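Local coordinates for protein probable porin (Pseudomonas aeruginosa, PDB 4FSO) that probably serves as a porin, a beta-barrel channel of the outer membrane that belongs to the OprD family, at residues A[174-178]-A[289-293]; A[68-73]-A[136-140]. All blocks are in the same frame, centred on the assembly; numbering follows the deposited sequence.

Contact 1: residues A[174-178]-A[289-293]; sequences DIRLH and PYLDG
His178 and Tyr290 meet ring to ring where two loops of an OprD-type porin barrel are joined by a single beta bridge, Leu177 with Leu291. The rings form an offset stack, centroids 4.5 Å apart and planes at 13°, with Tyr290 CE2 lying over the imidazole face toward its rim, 3.5 Å from His178 CG. Both side chains point the same way; the imidazole gets there because His178 CG stands anti to its own N (chi1 178°), and its CB makes a CH-pi contact over the face of the phenol. Two backbone bonds flank the bridge. His178 N donates to Tyr290 O at 2.7 Å in the plane of the carbonyl, whereas Asp292 N reaches Arg176 O, 2.9 Å away, from above the Arg176 carbonyl plane. A water accepts from Tyr290 N and donates to His178 O. On the side away from the ring stack, Ile175 and Leu291 touch obliquely through methyl groups, alongside Leu215 and Tyr219 of neighbouring strands. In the second shell, Asp306 holds the Tyr290 hydroxyl, and Asp187 forms a salt bridge with Arg176, whose side chain leads away from segment 289-293. On the Tyr219 side, Leu177 CD1 rests 3.9 Å from Pro289 CB.

Contact 2: residues A[68-73]-A[136-140]; sequences LAMLGI and LLPTL
Met70 lies over Leu137, Pro138 and Leu140, and its two ends do different work. Near the backbone, Met70 CB meets Leu137 CD1 at 3.7 Å. Far out, the chain runs extended beyond CG and carries Met70 CE to within 3.7 Å of Leu140 CD1 and 3.9 Å of Pro138 CG, crossing both side chains at a slant. Leu137 also packs on the strand backbone: with CG anti to the carbonyl carbon (chi1 -46°), the side chain extends toward the strand and places Leu137 CD1 3.6 Å from Gly72 N. Leu136 CD2 approaches Gly72 CA equally closely, at 3.6 Å. No hydrogen bond crosses between the segments. Strand 62-72 is part of the antiparallel barrel wall of this porin, its backbone bonded to strands 41-53 and 101-112, and segment 136-140 lies against it through apolar side chains, with Ile49 of the adjoining strand touching Met70, Leu137 and Pro138. The Leu68 end is looser. There Leu68 and Leu140 run antiparallel past one another, their CD1 methyls 4.2 Å apart. On the outward side, Leu71 and Ile73 turn their CB atoms away from the loop; Ile73 is exposed, and a bound detergent molecule lies near Leu71 and touches Ala69 and Met70.

Followed from the N terminus, the chain first lays down strand 62-72, passes through strand 101-112 and its successors, and returns at 136-140 to close contact 2 against that strand. Only then does it reach 174-178, and a further 110 residues, rich in barrel strands, pass before 289-293 closes contact 1. The two closures therefore follow one another in series, neither nested nor crossed. Contact 2 fixes a loop to the barrel wall, whereas contact 1 joins one loop to another. Their centres lie about 18 Å apart, yet they meet directly: Thr139 OG1 is 3.1 Å from Gly293 O, a probable hydrogen bond. Tyr164 of strand 154-165 also touches side chains from both, namely Thr139, Arg176 and Asp292.

Contact 1: residues A[174-178]-A[289-293]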
loop_
_atom_site.group_PDB
_atom_site.type_symbol
_atom_site.label_atom_id
_atom_site.label_comp_id
_atom_site.label_asym_id
_atom_site.label_seq_id
_atom_site.Cartn_x
_atom_site.Cartn_y
_atom_site.Cartn_z
ATOM N N ASP A 174 -4.150 16.667 -10.620
ATOM C CA ASP A 174 -3.424 15.776 -11.518
ATOM C C ASP A 174 -2.366 14.901 -10.851
ATOM O O ASP A 174 -1.687 15.330 -9.915
ATOM C CB ASP A 174 -2.782 16.566 -12.640
ATOM C CG ASP A 174 -2.880 15.848 -13.940
ATOM O OD1 ASP A 174 -2.759 14.594 -13.913
ATOM O OD2 ASP A 174 -3.104 16.524 -14.967
ATOM N N ILE A 175 -2.217 13.683 -11.371
ATOM C CA ILE A 175 -1.429 12.637 -10.719
ATOM C C ILE A 175 0.068 12.952 -10.634
ATOM O O ILE A 175 0.668 13.489 -11.557
ATOM C CB ILE A 175 -1.668 11.305 -11.399
ATOM C CG1 ILE A 175 -3.174 11.083 -11.552
ATOM C CG2 ILE A 175 -0.981 10.180 -10.647
ATOM C CD1 ILE A 175 -3.598 9.607 -11.627
ATOM N N ARG A 176 0.654 12.618 -9.497
ATOM C CA ARG A 176 1.955 13.128 -9.119
ATOM C C ARG A 176 2.905 12.032 -8.774
ATOM O O ARG A 176 2.534 10.979 -8.250
ATOM C CB ARG A 176 1.835 14.002 -7.875
ATOM C CG ARG A 176 1.626 15.443 -8.154
ATOM C CD ARG A 176 1.007 16.132 -6.968
ATOM N NE ARG A 176 0.942 17.572 -7.204
ATOM C CZ ARG A 176 0.107 18.162 -8.061
ATOM N NH1 ARG A 176 -0.755 17.443 -8.787
ATOM N NH2 ARG A 176 0.135 19.484 -8.196
ATOM N N LEU A 177 4.160 12.329 -9.051
ATOM C CA LEU A 177 5.258 11.502 -8.658
ATOM C C LEU A 177 5.492 11.753 -7.181
ATOM O O LEU A 177 5.516 12.901 -6.726
ATOM C CB LEU A 177 6.481 11.923 -9.452
ATOM C CG LEU A 177 7.728 11.114 -9.151
ATOM C CD1 LEU A 177 7.575 9.701 -9.670
ATOM C CD2 LEU A 177 8.886 11.809 -9.787
ATOM N N HIS A 178 5.653 10.678 -6.421
ATOM C CA HIS A 178 5.982 10.827 -5.020
ATOM C C HIS A 178 7.364 11.463 -4.937
ATOM O O HIS A 178 8.274 11.128 -5.711
ATOM C CB HIS A 178 5.977 9.480 -4.315
ATOM C CG HIS A 178 6.353 9.572 -2.864
ATOM N ND1 HIS A 178 7.623 9.292 -2.407
ATOM C CD2 HIS A 178 5.628 9.942 -1.786
ATOM C CE1 HIS A 178 7.657 9.473 -1.097
ATOM N NE2 HIS A 178 6.465 9.865 -0.696
ATOM N N PRO A 289 10.590 4.922 -8.308
ATOM C CA PRO A 289 9.506 5.908 -8.384
ATOM C C PRO A 289 8.134 5.307 -8.024
ATOM O O PRO A 289 7.893 4.129 -8.220
ATOM C CB PRO A 289 9.545 6.335 -9.860
ATOM C CG PRO A 289 10.030 5.112 -10.582
ATOM C CD PRO A 289 11.032 4.458 -9.639
ATOM N N TYR A 290 7.243 6.125 -7.491
ATOM C CA TYR A 290 5.864 5.713 -7.323
ATOM C C TYR A 290 4.974 6.922 -7.154
ATOM O O TYR A 290 5.472 8.047 -7.054
ATOM C CB TYR A 290 5.688 4.754 -6.156
ATOM C CG TYR A 290 6.276 5.191 -4.830
ATOM C CD1 TYR A 290 7.634 5.042 -4.574
ATOM C CD2 TYR A 290 5.464 5.691 -3.804
ATOM C CE1 TYR A 290 8.178 5.392 -3.359
ATOM C CE2 TYR A 290 6.004 6.057 -2.565
ATOM C CZ TYR A 290 7.369 5.897 -2.354
ATOM O OH TYR A 290 7.951 6.229 -1.152
ATOM N N LEU A 291 3.661 6.687 -7.132
ATOM C CA LEU A 291 2.674 7.776 -7.091
ATOM C C LEU A 291 2.471 8.379 -5.694
ATOM O O LEU A 291 2.416 7.665 -4.678
ATOM C CB LEU A 291 1.323 7.293 -7.621
ATOM C CG LEU A 291 1.392 6.781 -9.049
ATOM C CD1 LEU A 291 -0.012 6.467 -9.551
ATOM C CD2 LEU A 291 2.135 7.798 -9.939
ATOM N N ASP A 292 2.380 9.704 -5.653
ATOM C CA ASP A 292 1.917 10.387 -4.464
ATOM C C ASP A 292 0.517 9.841 -4.133
ATOM O O ASP A 292 -0.344 9.743 -5.015
ATOM C CB ASP A 292 1.860 11.884 -4.733
ATOM C CG ASP A 292 1.997 12.702 -3.480
ATOM O OD1 ASP A 292 1.892 12.130 -2.386
ATOM O OD2 ASP A 292 2.219 13.922 -3.584
ATOM N N GLY A 293 0.301 9.474 -2.874
ATOM C CA GLY A 293 -0.939 8.841 -2.475
ATOM C C GLY A 293 -0.863 7.329 -2.540
ATOM O O GLY A 293 -1.874 6.636 -2.458
HETATM O O HOH W 1 8.671 8.527 -6.119
#

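Contact 2: residues A[68-73]-A[136-140]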
loop_
_atom_site.group_PDB
_atom_site.type_symbol
_atom_site.label_atom_id
_atom_site.label_comp_id
_atom_site.label_asym_id
_atom_site.label_seq_id
_atom_site.Cartn_x
_atom_site.Cartn_y
_atom_site.Cartn_z
ATOM N N LEU A 68 -18.228 6.548 -3.210
ATOM C CA LEU A 68 -17.420 6.864 -2.054
ATOM C C LEU A 68 -17.717 8.258 -1.538
ATOM O O LEU A 68 -17.852 9.216 -2.304
ATOM C CB LEU A 68 -15.949 6.709 -2.385
ATOM C CG LEU A 68 -15.594 5.248 -2.594
ATOM C CD1 LEU A 68 -14.821 5.086 -3.901
ATOM C CD2 LEU A 68 -14.814 4.722 -1.388
ATOM N N ALA A 69 -17.840 8.360 -0.227
ATOM C CA ALA A 69 -18.057 9.644 0.398
ATOM C C ALA A 69 -17.164 9.690 1.615
ATOM O O ALA A 69 -17.103 8.714 2.376
ATOM C CB ALA A 69 -19.507 9.793 0.800
ATOM N N MET A 70 -16.449 10.800 1.791
ATOM C CA MET A 70 -15.575 10.934 2.949
ATOM C C MET A 70 -15.713 12.292 3.596
ATOM O O MET A 70 -16.024 13.288 2.936
ATOM C CB MET A 70 -14.122 10.675 2.567
ATOM C CG MET A 70 -13.928 9.378 1.834
ATOM S SD MET A 70 -12.521 9.426 0.735
ATOM C CE MET A 70 -12.796 7.919 -0.200
ATOM N N LEU A 71 -15.469 12.316 4.900
ATOM C CA LEU A 71 -15.680 13.506 5.704
ATOM C C LEU A 71 -14.670 13.534 6.852
ATOM O O LEU A 71 -14.640 12.625 7.692
ATOM C CB LEU A 71 -17.107 13.516 6.264
ATOM C CG LEU A 71 -17.445 14.842 6.942
ATOM C CD1 LEU A 71 -17.523 15.949 5.889
ATOM C CD2 LEU A 71 -18.722 14.763 7.766
ATOM N N GLY A 72 -13.842 14.572 6.888
ATOM C CA GLY A 72 -12.764 14.624 7.859
ATOM C C GLY A 72 -12.644 15.927 8.627
ATOM O O GLY A 72 -13.141 16.962 8.192
ATOM N N ILE A 73 -11.980 15.874 9.777
ATOM C CA ILE A 73 -11.675 17.083 10.538
ATOM C C ILE A 73 -10.483 16.891 11.478
ATOM O O ILE A 73 -10.176 15.773 11.901
ATOM C CB ILE A 73 -12.891 17.575 11.339
ATOM C CG1 ILE A 73 -12.633 18.985 11.869
ATOM C CG2 ILE A 73 -13.216 16.616 12.464
ATOM C CD1 ILE A 73 -12.603 20.057 10.792
ATOM N N LEU A 136 -6.031 10.110 7.313
ATOM C CA LEU A 136 -7.417 10.063 7.798
ATOM C C LEU A 136 -8.403 9.494 6.767
ATOM O O LEU A 136 -9.212 8.603 7.066
ATOM C CB LEU A 136 -7.882 11.452 8.257
ATOM C CG LEU A 136 -9.322 11.485 8.763
ATOM C CD1 LEU A 136 -9.463 10.666 10.034
ATOM C CD2 LEU A 136 -9.801 12.908 8.975
ATOM N N LEU A 137 -8.331 10.033 5.558
ATOM C CA LEU A 137 -9.201 9.614 4.476
ATOM C C LEU A 137 -8.289 9.206 3.323
ATOM O O LEU A 137 -7.326 9.912 3.009
ATOM C CB LEU A 137 -10.136 10.762 4.074
ATOM C CG LEU A 137 -10.847 11.537 5.205
ATOM C CD1 LEU A 137 -11.731 12.650 4.651
ATOM C CD2 LEU A 137 -11.647 10.621 6.138
ATOM N N PRO A 138 -8.566 8.046 2.708
ATOM C CA PRO A 138 -7.692 7.535 1.644
ATOM C C PRO A 138 -7.587 8.480 0.441
ATOM O O PRO A 138 -8.330 9.455 0.331
ATOM C CB PRO A 138 -8.357 6.210 1.234
ATOM C CG PRO A 138 -9.766 6.295 1.741
ATOM C CD PRO A 138 -9.716 7.160 2.968
ATOM N N THR A 139 -6.640 8.203 -0.444
ATOM C CA THR A 139 -6.530 8.953 -1.680
ATOM C C THR A 139 -7.650 8.484 -2.584
ATOM O O THR A 139 -8.182 7.394 -2.412
ATOM C CB THR A 139 -5.203 8.677 -2.386
ATOM O OG1 THR A 139 -4.199 8.356 -1.412
ATOM C CG2 THR A 139 -4.782 9.889 -3.197
ATOM N N LEU A 140 -8.000 9.296 -3.561
ATOM C CA LEU A 140 -9.110 8.962 -4.415
ATOM C C LEU A 140 -8.672 9.136 -5.851
ATOM O O LEU A 140 -8.370 10.247 -6.265
ATOM C CB LEU A 140 -10.275 9.903 -4.114
ATOM C CG LEU A 140 -11.629 9.377 -4.578
ATOM C CD1 LEU A 140 -11.976 8.143 -3.778
ATOM C CD2 LEU A 140 -12.704 10.418 -4.434
#